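Local structure of mitogen-activated protein kinase, putative (Map kinase-like protein) (Leishmania major, 3PG1) at residues Arg11-Glu16 / Ile51-Asn56; Asn65-Ser70 / His107-Val112; Phe71-Val76 / Asp348-Phe353. The protein probably phosphorylates serine and threonine residues of other proteins using ATP, as a MAP kinase of the parasite. One frame throughout, in Å; residues are numbered along the deposited sequence.

Interaction 1: Arg11-Glu16 / Ile51-Asn56; sequences RDLIAE and IKRVFN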
loop_
_atom_site.group_PDB
_atom_site.type_symbol
_atom_site.label_atom_id
_atom_site.label_comp_id
_atom_site.label_asym_id
_atom_site.label_seq_id
_atom_site.Cartn_x
_atom_site.Cartn_y
_atom_site.Cartn_z
ATOM N N ARG A 11 -12.430 25.628 -5.391
ATOM C CA ARG A 11 -12.589 27.045 -5.064
ATOM C C ARG A 11 -12.056 27.340 -3.648
ATOM O O ARG A 11 -11.299 28.302 -3.481
ATOM C CB ARG A 11 -14.068 27.460 -5.242
ATOM C CG ARG A 11 -14.422 28.904 -4.864
ATOM C CD ARG A 11 -15.827 29.314 -5.311
ATOM N NE ARG A 11 -16.873 28.378 -4.881
ATOM C CZ ARG A 11 -17.572 27.600 -5.703
ATOM N NH1 ARG A 11 -17.359 27.645 -7.013
ATOM N NH2 ARG A 11 -18.485 26.767 -5.222
ATOM N N ASP A 12 -12.406 26.485 -2.651
ATOM C CA ASP A 12 -11.935 26.616 -1.261
ATOM C C ASP A 12 -10.400 26.515 -1.190
ATOM O O ASP A 12 -9.756 27.380 -0.584
ATOM C CB ASP A 12 -12.588 25.563 -0.329
ATOM C CG ASP A 12 -14.038 25.829 0.074
ATOM O OD1 ASP A 12 -14.498 26.990 -0.072
ATOM O OD2 ASP A 12 -14.696 24.888 0.584
ATOM N N LEU A 13 -9.827 25.483 -1.845
ATOM C CA LEU A 13 -8.386 25.257 -1.889
ATOM C C LEU A 13 -7.628 26.411 -2.550
ATOM O O LEU A 13 -6.633 26.867 -1.980
ATOM C CB LEU A 13 -8.044 23.925 -2.572
ATOM C CG LEU A 13 -6.561 23.505 -2.529
ATOM C CD1 LEU A 13 -6.116 23.168 -1.124
ATOM C CD2 LEU A 13 -6.305 22.345 -3.441
ATOM N N ILE A 14 -8.097 26.883 -3.743
ATOM C CA ILE A 14 -7.469 27.996 -4.478
ATOM C C ILE A 14 -7.324 29.215 -3.557
ATOM O O ILE A 14 -6.209 29.712 -3.380
ATOM C CB ILE A 14 -8.193 28.330 -5.828
ATOM C CG1 ILE A 14 -8.015 27.177 -6.848
ATOM C CG2 ILE A 14 -7.701 29.673 -6.424
ATOM C CD1 ILE A 14 -8.895 27.251 -8.151
ATOM N N ALA A 15 -8.445 29.652 -2.934
ATOM C CA ALA A 15 -8.490 30.810 -2.024
ATOM C C ALA A 15 -7.540 30.629 -0.828
ATOM O O ALA A 15 -6.735 31.518 -0.556
ATOM C CB ALA A 15 -9.914 31.043 -1.541
ATOM N N GLU A 16 -7.602 29.454 -0.151
ATOM C CA GLU A 16 -6.738 29.176 1.001
ATOM C C GLU A 16 -5.254 29.202 0.640
ATOM O O GLU A 16 -4.466 29.803 1.374
ATOM C CB GLU A 16 -7.130 27.861 1.682
ATOM C CG GLU A 16 -8.423 27.980 2.473
ATOM C CD GLU A 16 -9.217 26.695 2.633
ATOM O OE1 GLU A 16 -8.648 25.594 2.444
ATOM O OE2 GLU A 16 -10.418 26.793 2.971
ATOM N N ILE A 51 -2.946 17.647 -4.265
ATOM C CA ILE A 51 -3.097 18.445 -3.047
ATOM C C ILE A 51 -4.356 18.043 -2.283
ATOM O O ILE A 51 -5.485 18.321 -2.722
ATOM C CB ILE A 51 -2.984 19.972 -3.285
ATOM C CG1 ILE A 51 -1.650 20.333 -4.012
ATOM C CG2 ILE A 51 -3.121 20.729 -1.952
ATOM C CD1 ILE A 51 -1.709 21.607 -4.888
ATOM N N LYS A 52 -4.140 17.378 -1.134
ATOM C CA LYS A 52 -5.197 16.927 -0.237
ATOM C C LYS A 52 -5.447 17.978 0.835
ATOM O O LYS A 52 -4.505 18.471 1.462
ATOM C CB LYS A 52 -4.843 15.565 0.391
ATOM C CG LYS A 52 -6.007 14.909 1.140
ATOM C CD LYS A 52 -5.586 13.572 1.734
ATOM C CE LYS A 52 -6.533 13.066 2.794
ATOM N NZ LYS A 52 -6.040 11.803 3.417
ATOM N N ARG A 53 -6.725 18.320 1.029
ATOM C CA ARG A 53 -7.198 19.306 1.999
ATOM C C ARG A 53 -8.071 18.580 3.031
ATOM O O ARG A 53 -9.127 18.063 2.682
ATOM C CB ARG A 53 -7.992 20.410 1.265
ATOM C CG ARG A 53 -8.486 21.569 2.122
ATOM C CD ARG A 53 -9.535 22.330 1.339
ATOM N NE ARG A 53 -10.148 23.427 2.089
ATOM C CZ ARG A 53 -11.358 23.382 2.641
ATOM N NH1 ARG A 53 -12.087 22.274 2.567
ATOM N NH2 ARG A 53 -11.848 24.444 3.271
ATOM N N VAL A 54 -7.602 18.527 4.285
ATOM C CA VAL A 54 -8.272 17.881 5.417
ATOM C C VAL A 54 -8.895 19.001 6.266
ATOM O O VAL A 54 -8.167 19.818 6.844
ATOM C CB VAL A 54 -7.285 17.007 6.246
ATOM C CG1 VAL A 54 -7.971 16.398 7.465
ATOM C CG2 VAL A 54 -6.622 15.920 5.390
ATOM N N PHE A 55 -10.241 19.049 6.315
ATOM C CA PHE A 55 -10.965 20.059 7.082
ATOM C C PHE A 55 -12.118 19.454 7.912
ATOM O O PHE A 55 -11.935 19.182 9.105
ATOM C CB PHE A 55 -11.408 21.235 6.179
ATOM C CG PHE A 55 -12.264 22.317 6.813
ATOM C CD1 PHE A 55 -11.922 22.870 8.045
ATOM C CD2 PHE A 55 -13.372 22.831 6.144
ATOM C CE1 PHE A 55 -12.702 23.881 8.617
ATOM C CE2 PHE A 55 -14.144 23.847 6.714
ATOM C CZ PHE A 55 -13.801 24.370 7.942
ATOM N N ASN A 56 -13.285 19.235 7.281
ATOM C CA ASN A 56 -14.467 18.714 7.958
ATOM C C ASN A 56 -14.990 17.372 7.434
ATOM O O ASN A 56 -14.507 16.841 6.427
ATOM C CB ASN A 56 -15.570 19.781 7.992
ATOM C CG ASN A 56 -15.271 20.957 8.896
ATOM O OD1 ASN A 56 -14.322 20.954 9.689
ATOM N ND2 ASN A 56 -16.084 21.995 8.802
#
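Arg53 reaches from its strand to the helix 11-16 and meets Leu13, then Glu16, and at its tip Asp12 as well, a worked example of how one long side chain can tie a helix to a sheet. At its base, CB lies 4.1 Å from Leu13 CD1, the two side chains running alongside in opposite senses. From there the chain runs straight: CG is anti to the backbone N (chi1 -176°) and the chain stays extended to NE, which carries the guanidinium across to the Glu16 carboxylate; CD passes close to OE1 on the way. The NE to Glu16 OE1 bond measures 2.7 Å and is nearly linear, at 175°. The small lobe of the kinase fold supplies the setting: helix 7-19 lies across strand 48-54 of the five-stranded antiparallel sheet, at 95° between the segment axes. Lys52, the lysine of the VAIK sequence, leaves the strand on the side away from the helix; its NZ makes a long, weak ion pair with Glu79. Further out, Arg53 NH2 donates to Glu16 OE2 at 2.8 Å. This side-on grip uses one syn lone pair of each oxygen and keeps carboxylate and guanidinium nearly coplanar. Tyr110 OH is a second hydrogen-bonding partner of Glu16 OE1. Asp12 comes over one guanidinium face instead, its CB 3.8 Å from Arg53 NH2; its OD2 sits 3.9 Å from Arg53 NH2, a long salt bridge of charge alone, well out of the plane. The apolar part of the contact is Leu13 CD2 against Ile51 CG2, at 3.9 Å.

Interaction 2: Asn65-Ser70 / His107-Val112; sequences NILSDS and HKLYLV
Asn65 and His107 carry the polar half of this contact: the side-chain amide of Asn65 grips both backbone and ring of His107, holding the loop against the start of a strand. The straightest bond runs from Asn65 ND2 to His107 O, 3.1 Å long with an N-H...O angle of 166°; ND2 meets a lone pair of the oxygen within the plane of its carbonyl. ND2 is also bonded to Asn56 OD1, the stronger partner. The other end of the same amide, OD1, gathers weaker bonds: His107 ND1 approaches at 3.1 Å but bent, His107 N at 3.3 Å, and Ser68 OG adds a weak bond from within the loop. A chi1 of -174° swings the Asn65 amide away from its own N and across His107, the amide and imidazole planes turned 42° apart. Ser68 OG sits at the edge of that ring, near its plane. A water bridges the backbones, accepting from Leu67 N and donating to His107 O at 2.9 Å, which gives this carbonyl a second partner beside the amide.

The apolar contacts belong to Leu67. Its CB packs 3.8 Å from His107 CB, and CD2 reaches 4.2 Å from Leu109 CB, the two leucine side chains meeting at about a right angle.

As is general in protein kinases, this loop leads into helix C, here helix 70-85, with Asp69 as its N-cap, OD2 accepting from Leu72 N. Leu109 meets Val76 and Ile80 of that helix, while strand 108-114 runs between strands 48-54 and 96-100, and the His107 ring stands edge-to-face with His350 of helix 346-360.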
loop_
_atom_site.group_PDB
_atom_site.type_symbol
_atom_site.label_atom_id
_atom_site.label_comp_id
_atom_site.label_asym_id
_atom_site.label_seq_id
_atom_site.Cartn_x
_atom_site.Cartn_y
_atom_site.Cartn_z
ATOM N N ASN A 65 -15.005 18.797 12.939
ATOM C CA ASN A 65 -13.705 19.252 12.466
ATOM C C ASN A 65 -12.719 18.117 12.783
ATOM O O ASN A 65 -12.608 17.704 13.944
ATOM C CB ASN A 65 -13.281 20.558 13.143
ATOM C CG ASN A 65 -12.002 21.158 12.587
ATOM O OD1 ASN A 65 -11.077 21.499 13.333
ATOM N ND2 ASN A 65 -11.926 21.324 11.270
ATOM N N ILE A 66 -12.063 17.577 11.743
ATOM C CA ILE A 66 -11.116 16.464 11.869
ATOM C C ILE A 66 -10.066 16.690 12.968
ATOM O O ILE A 66 -10.060 15.957 13.959
ATOM C CB ILE A 66 -10.529 16.037 10.495
ATOM C CG1 ILE A 66 -11.624 15.423 9.594
ATOM C CG2 ILE A 66 -9.367 15.062 10.661
ATOM C CD1 ILE A 66 -11.622 15.900 8.177
ATOM N N LEU A 67 -9.258 17.748 12.834
ATOM C CA LEU A 67 -8.187 18.089 13.774
ATOM C C LEU A 67 -8.653 18.486 15.190
ATOM O O LEU A 67 -7.824 18.589 16.100
ATOM C CB LEU A 67 -7.215 19.112 13.154
ATOM C CG LEU A 67 -6.011 18.542 12.381
ATOM C CD1 LEU A 67 -6.435 17.688 11.178
ATOM C CD2 LEU A 67 -5.104 19.650 11.901
ATOM N N SER A 68 -9.979 18.651 15.380
ATOM C CA SER A 68 -10.586 18.959 16.673
ATOM C C SER A 68 -11.067 17.711 17.431
ATOM O O SER A 68 -11.133 17.746 18.661
ATOM C CB SER A 68 -11.708 19.975 16.520
ATOM O OG SER A 68 -11.156 21.276 16.612
ATOM N N ASP A 69 -11.386 16.611 16.712
ATOM C CA ASP A 69 -11.837 15.373 17.353
ATOM C C ASP A 69 -10.669 14.418 17.591
ATOM O O ASP A 69 -9.970 14.068 16.643
ATOM C CB ASP A 69 -12.953 14.681 16.548
ATOM C CG ASP A 69 -13.331 13.324 17.117
ATOM O OD1 ASP A 69 -14.074 13.290 18.124
ATOM O OD2 ASP A 69 -12.838 12.301 16.593
ATOM N N SER A 70 -10.507 13.963 18.850
ATOM C CA SER A 70 -9.455 13.055 19.324
ATOM C C SER A 70 -9.147 11.858 18.415
ATOM O O SER A 70 -7.999 11.708 17.990
ATOM C CB SER A 70 -9.759 12.574 20.740
ATOM O OG SER A 70 -8.776 11.659 21.201
ATOM N N HIS A 107 -9.624 24.244 12.085
ATOM C CA HIS A 107 -8.295 23.733 11.736
ATOM C C HIS A 107 -8.290 22.992 10.405
ATOM O O HIS A 107 -9.163 22.149 10.159
ATOM C CB HIS A 107 -7.722 22.849 12.860
ATOM C CG HIS A 107 -7.986 23.365 14.245
ATOM N ND1 HIS A 107 -8.814 22.685 15.122
ATOM C CD2 HIS A 107 -7.538 24.488 14.852
ATOM C CE1 HIS A 107 -8.838 23.412 16.228
ATOM N NE2 HIS A 107 -8.094 24.512 16.109
ATOM N N LYS A 108 -7.292 23.316 9.551
ATOM C CA LYS A 108 -7.092 22.713 8.226
ATOM C C LYS A 108 -5.689 22.122 8.075
ATOM O O LYS A 108 -4.718 22.668 8.601
ATOM C CB LYS A 108 -7.360 23.731 7.098
ATOM C CG LYS A 108 -8.839 24.017 6.866
ATOM C CD LYS A 108 -9.079 25.300 6.098
ATOM C CE LYS A 108 -10.507 25.780 6.234
ATOM N NZ LYS A 108 -10.586 27.051 7.000
ATOM N N LEU A 109 -5.597 21.012 7.337
ATOM C CA LEU A 109 -4.343 20.321 7.046
ATOM C C LEU A 109 -4.242 20.072 5.547
ATOM O O LEU A 109 -5.209 19.647 4.904
ATOM C CB LEU A 109 -4.191 19.030 7.883
ATOM C CG LEU A 109 -3.186 17.944 7.427
ATOM C CD1 LEU A 109 -1.741 18.410 7.536
ATOM C CD2 LEU A 109 -3.348 16.695 8.237
ATOM N N TYR A 110 -3.075 20.393 4.993
ATOM C CA TYR A 110 -2.807 20.256 3.568
ATOM C C TYR A 110 -1.673 19.299 3.367
ATOM O O TYR A 110 -0.632 19.383 4.037
ATOM C CB TYR A 110 -2.509 21.612 2.918
ATOM C CG TYR A 110 -3.560 22.664 3.200
ATOM C CD1 TYR A 110 -4.597 22.902 2.303
ATOM C CD2 TYR A 110 -3.527 23.413 4.374
ATOM C CE1 TYR A 110 -5.571 23.867 2.560
ATOM C CE2 TYR A 110 -4.516 24.353 4.661
ATOM C CZ TYR A 110 -5.529 24.589 3.743
ATOM O OH TYR A 110 -6.507 25.511 4.032
ATOM N N LEU A 111 -1.897 18.368 2.448
ATOM C CA LEU A 111 -0.965 17.315 2.126
ATOM C C LEU A 111 -0.657 17.302 0.667
ATOM O O LEU A 111 -1.553 17.205 -0.174
ATOM C CB LEU A 111 -1.551 15.977 2.570
ATOM C CG LEU A 111 -1.775 15.881 4.064
ATOM C CD1 LEU A 111 -2.727 14.746 4.398
ATOM C CD2 LEU A 111 -0.439 15.797 4.803
ATOM N N VAL A 112 0.620 17.417 0.366
ATOM C CA VAL A 112 1.089 17.456 -1.007
ATOM C C VAL A 112 1.976 16.241 -1.310
ATOM O O VAL A 112 2.950 15.957 -0.579
ATOM C CB VAL A 112 1.803 18.793 -1.326
ATOM C CG1 VAL A 112 1.994 18.962 -2.827
ATOM C CG2 VAL A 112 1.045 19.988 -0.744
HETATM O O HOH W 1 -9.463 19.248 10.053
#

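Interaction 3: Phe71-Val76 / Asp348-Phe353; sequences FLCKRV and DMHKIF
In the MAP kinase fold, a C-terminal extension returns to the small lobe and packs beside helix C; here that contact is made mainly by Cys73 and Lys74 of helix 70-85 with Met349, His350 and Phe353 of helix 346-360. The two helical segments run in nearly the same direction, 23° apart, with their axes 10.5 Å from each other at closest approach. The pair is a worked example of helix packing centred on one cysteine sulfur. Met349 and Phe353, one turn apart on the same face, bracket Cys73. The cysteine turns SG opposite its own amide nitrogen (chi1 -171°), which places the sulfur in the interface, where SG lies 3.7 Å from Met349 SD and 3.6 Å from Phe353 CE1. Toward the phenyl ring it comes in the ring plane, 82° off the normal, a sulfur-aromatic contact at the edge and not over a face. The imidazole of His350 also presents its edge to the same sulfur, through CD2 at 4.3 Å. That ring's NE2 is hydrogen-bonded to Leu67 O, and the ring stacks with Phe101, contacts that would restrain its rotation. Phe353 reaches past the sulfur to the backbone of the helix, CZ lying 3.8 Å from Cys73 O, and elsewhere it touches Leu77 and Leu109; its contacts therefore span helix C and the sheet. Met349 bends at its last torsion and lies against the start of Lys74: Met349 SD is 3.5 Å from Lys74 N, and the terminal methyl CE touches Lys74 CB at 3.8 Å.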
loop_
_atom_site.group_PDB
_atom_site.type_symbol
_atom_site.label_atom_id
_atom_site.label_comp_id
_atom_site.label_asym_id
_atom_site.label_seq_id
_atom_site.Cartn_x
_atom_site.Cartn_y
_atom_site.Cartn_z
ATOM N N PHE A 71 -10.160 11.010 18.137
ATOM C CA PHE A 71 -10.012 9.800 17.326
ATOM C C PHE A 71 -9.593 10.084 15.876
ATOM O O PHE A 71 -8.603 9.519 15.407
ATOM C CB PHE A 71 -11.287 8.935 17.404
ATOM C CG PHE A 71 -11.333 7.768 16.446
ATOM C CD1 PHE A 71 -10.670 6.582 16.737
ATOM C CD2 PHE A 71 -12.045 7.851 15.256
ATOM C CE1 PHE A 71 -10.704 5.508 15.845
ATOM C CE2 PHE A 71 -12.077 6.779 14.365
ATOM C CZ PHE A 71 -11.409 5.614 14.665
ATOM N N LEU A 72 -10.352 10.948 15.179
ATOM C CA LEU A 72 -10.091 11.330 13.785
ATOM C C LEU A 72 -8.747 12.042 13.633
ATOM O O LEU A 72 -8.013 11.734 12.690
ATOM C CB LEU A 72 -11.245 12.166 13.193
ATOM C CG LEU A 72 -12.645 11.526 13.246
ATOM C CD1 LEU A 72 -13.717 12.509 12.812
ATOM C CD2 LEU A 72 -12.706 10.223 12.450
ATOM N N CYS A 73 -8.408 12.946 14.594
ATOM C CA CYS A 73 -7.136 13.674 14.634
ATOM C C CYS A 73 -5.977 12.675 14.705
ATOM O O CYS A 73 -5.040 12.781 13.903
ATOM C CB CYS A 73 -7.102 14.654 15.802
ATOM S SG CYS A 73 -5.687 15.781 15.793
ATOM N N LYS A 74 -6.087 11.665 15.611
ATOM C CA LYS A 74 -5.108 10.593 15.811
ATOM C C LYS A 74 -4.927 9.748 14.545
ATOM O O LYS A 74 -3.794 9.401 14.205
ATOM C CB LYS A 74 -5.504 9.703 17.008
ATOM C CG LYS A 74 -4.408 8.743 17.473
ATOM C CD LYS A 74 -4.440 8.508 18.982
ATOM C CE LYS A 74 -5.363 7.395 19.436
ATOM N NZ LYS A 74 -4.791 6.043 19.183
ATOM N N ARG A 75 -6.037 9.411 13.864
ATOM C CA ARG A 75 -6.026 8.635 12.626
ATOM C C ARG A 75 -5.206 9.374 11.548
ATOM O O ARG A 75 -4.340 8.767 10.917
ATOM C CB ARG A 75 -7.466 8.375 12.145
ATOM C CG ARG A 75 -7.562 7.807 10.727
ATOM C CD ARG A 75 -9.000 7.731 10.246
ATOM N NE ARG A 75 -9.288 6.446 9.609
ATOM C CZ ARG A 75 -9.629 5.340 10.266
ATOM N NH1 ARG A 75 -9.725 5.347 11.592
ATOM N NH2 ARG A 75 -9.867 4.216 9.604
ATOM N N VAL A 76 -5.477 10.681 11.356
ATOM C CA VAL A 76 -4.772 11.509 10.365
ATOM C C VAL A 76 -3.291 11.734 10.756
ATOM O O VAL A 76 -2.422 11.685 9.883
ATOM C CB VAL A 76 -5.534 12.826 10.006
ATOM C CG1 VAL A 76 -4.912 13.495 8.785
ATOM C CG2 VAL A 76 -7.004 12.542 9.726
ATOM N N ASP A 348 -2.323 18.051 22.332
ATOM C CA ASP A 348 -1.054 17.317 22.398
ATOM C C ASP A 348 -0.663 16.876 20.981
ATOM O O ASP A 348 0.510 16.964 20.619
ATOM C CB ASP A 348 -1.157 16.093 23.338
ATOM C CG ASP A 348 -0.952 16.369 24.825
ATOM O OD1 ASP A 348 -0.365 17.423 25.162
ATOM O OD2 ASP A 348 -1.322 15.499 25.648
ATOM N N MET A 349 -1.666 16.451 20.176
ATOM C CA MET A 349 -1.527 16.009 18.784
ATOM C C MET A 349 -1.164 17.164 17.849
ATOM O O MET A 349 -0.331 16.974 16.959
ATOM C CB MET A 349 -2.814 15.332 18.296
ATOM C CG MET A 349 -3.070 13.986 18.918
ATOM S SD MET A 349 -4.613 13.305 18.285
ATOM C CE MET A 349 -5.141 12.366 19.701
ATOM N N HIS A 350 -1.798 18.358 18.047
ATOM C CA HIS A 350 -1.558 19.589 17.280
ATOM C C HIS A 350 -0.079 19.980 17.348
ATOM O O HIS A 350 0.480 20.433 16.345
ATOM C CB HIS A 350 -2.424 20.741 17.822
ATOM C CG HIS A 350 -3.847 20.752 17.343
ATOM N ND1 HIS A 350 -4.658 21.852 17.547
ATOM C CD2 HIS A 350 -4.554 19.809 16.676
ATOM C CE1 HIS A 350 -5.825 21.546 17.004
ATOM N NE2 HIS A 350 -5.810 20.326 16.471
ATOM N N LYS A 351 0.551 19.785 18.539
ATOM C CA LYS A 351 1.979 20.019 18.788
ATOM C C LYS A 351 2.807 19.042 17.943
ATOM O O LYS A 351 3.824 19.448 17.382
ATOM C CB LYS A 351 2.314 19.835 20.277
ATOM N N ILE A 352 2.358 17.768 17.837
ATOM C CA ILE A 352 3.031 16.738 17.024
ATOM C C ILE A 352 2.943 17.117 15.538
ATOM O O ILE A 352 3.937 16.957 14.841
ATOM C CB ILE A 352 2.582 15.273 17.329
ATOM C CG1 ILE A 352 2.693 14.945 18.840
ATOM C CG2 ILE A 352 3.384 14.243 16.488
ATOM C CD1 ILE A 352 1.925 13.676 19.281
ATOM N N PHE A 353 1.797 17.679 15.073
ATOM C CA PHE A 353 1.641 18.146 13.691
ATOM C C PHE A 353 2.644 19.261 13.402
ATOM O O PHE A 353 3.322 19.213 12.371
ATOM C CB PHE A 353 0.208 18.621 13.390
ATOM C CG PHE A 353 -0.806 17.526 13.131
ATOM C CD1 PHE A 353 -1.786 17.225 14.071
ATOM C CD2 PHE A 353 -0.801 16.818 11.930
ATOM C CE1 PHE A 353 -2.734 16.229 13.822
ATOM C CE2 PHE A 353 -1.752 15.822 11.683
ATOM C CZ PHE A 353 -2.721 15.547 12.623
#

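All three contacts lie in the small lobe, on the same side of the chain's centre. Interactions 1 and 2 have centres about 11 Å apart and share the five-stranded sheet, where strands 48-54 and 108-114 are neighbours; Glu16 and Tyr110 join them directly. Interactions 2 and 3 are closer, about 8 Å between centres, and meet at Leu67 and His350, whereas interactions 1 and 3, about 19 Å apart, do not touch. Along the chain, interaction 1 closes before the others open, and the segments of 2 and 3 alternate. Helix 7-19, near the N-terminus, thus packs on the sheet, and helix 346-360, near the end of the construct, on helix 70-85 and on the sheet through Leu109.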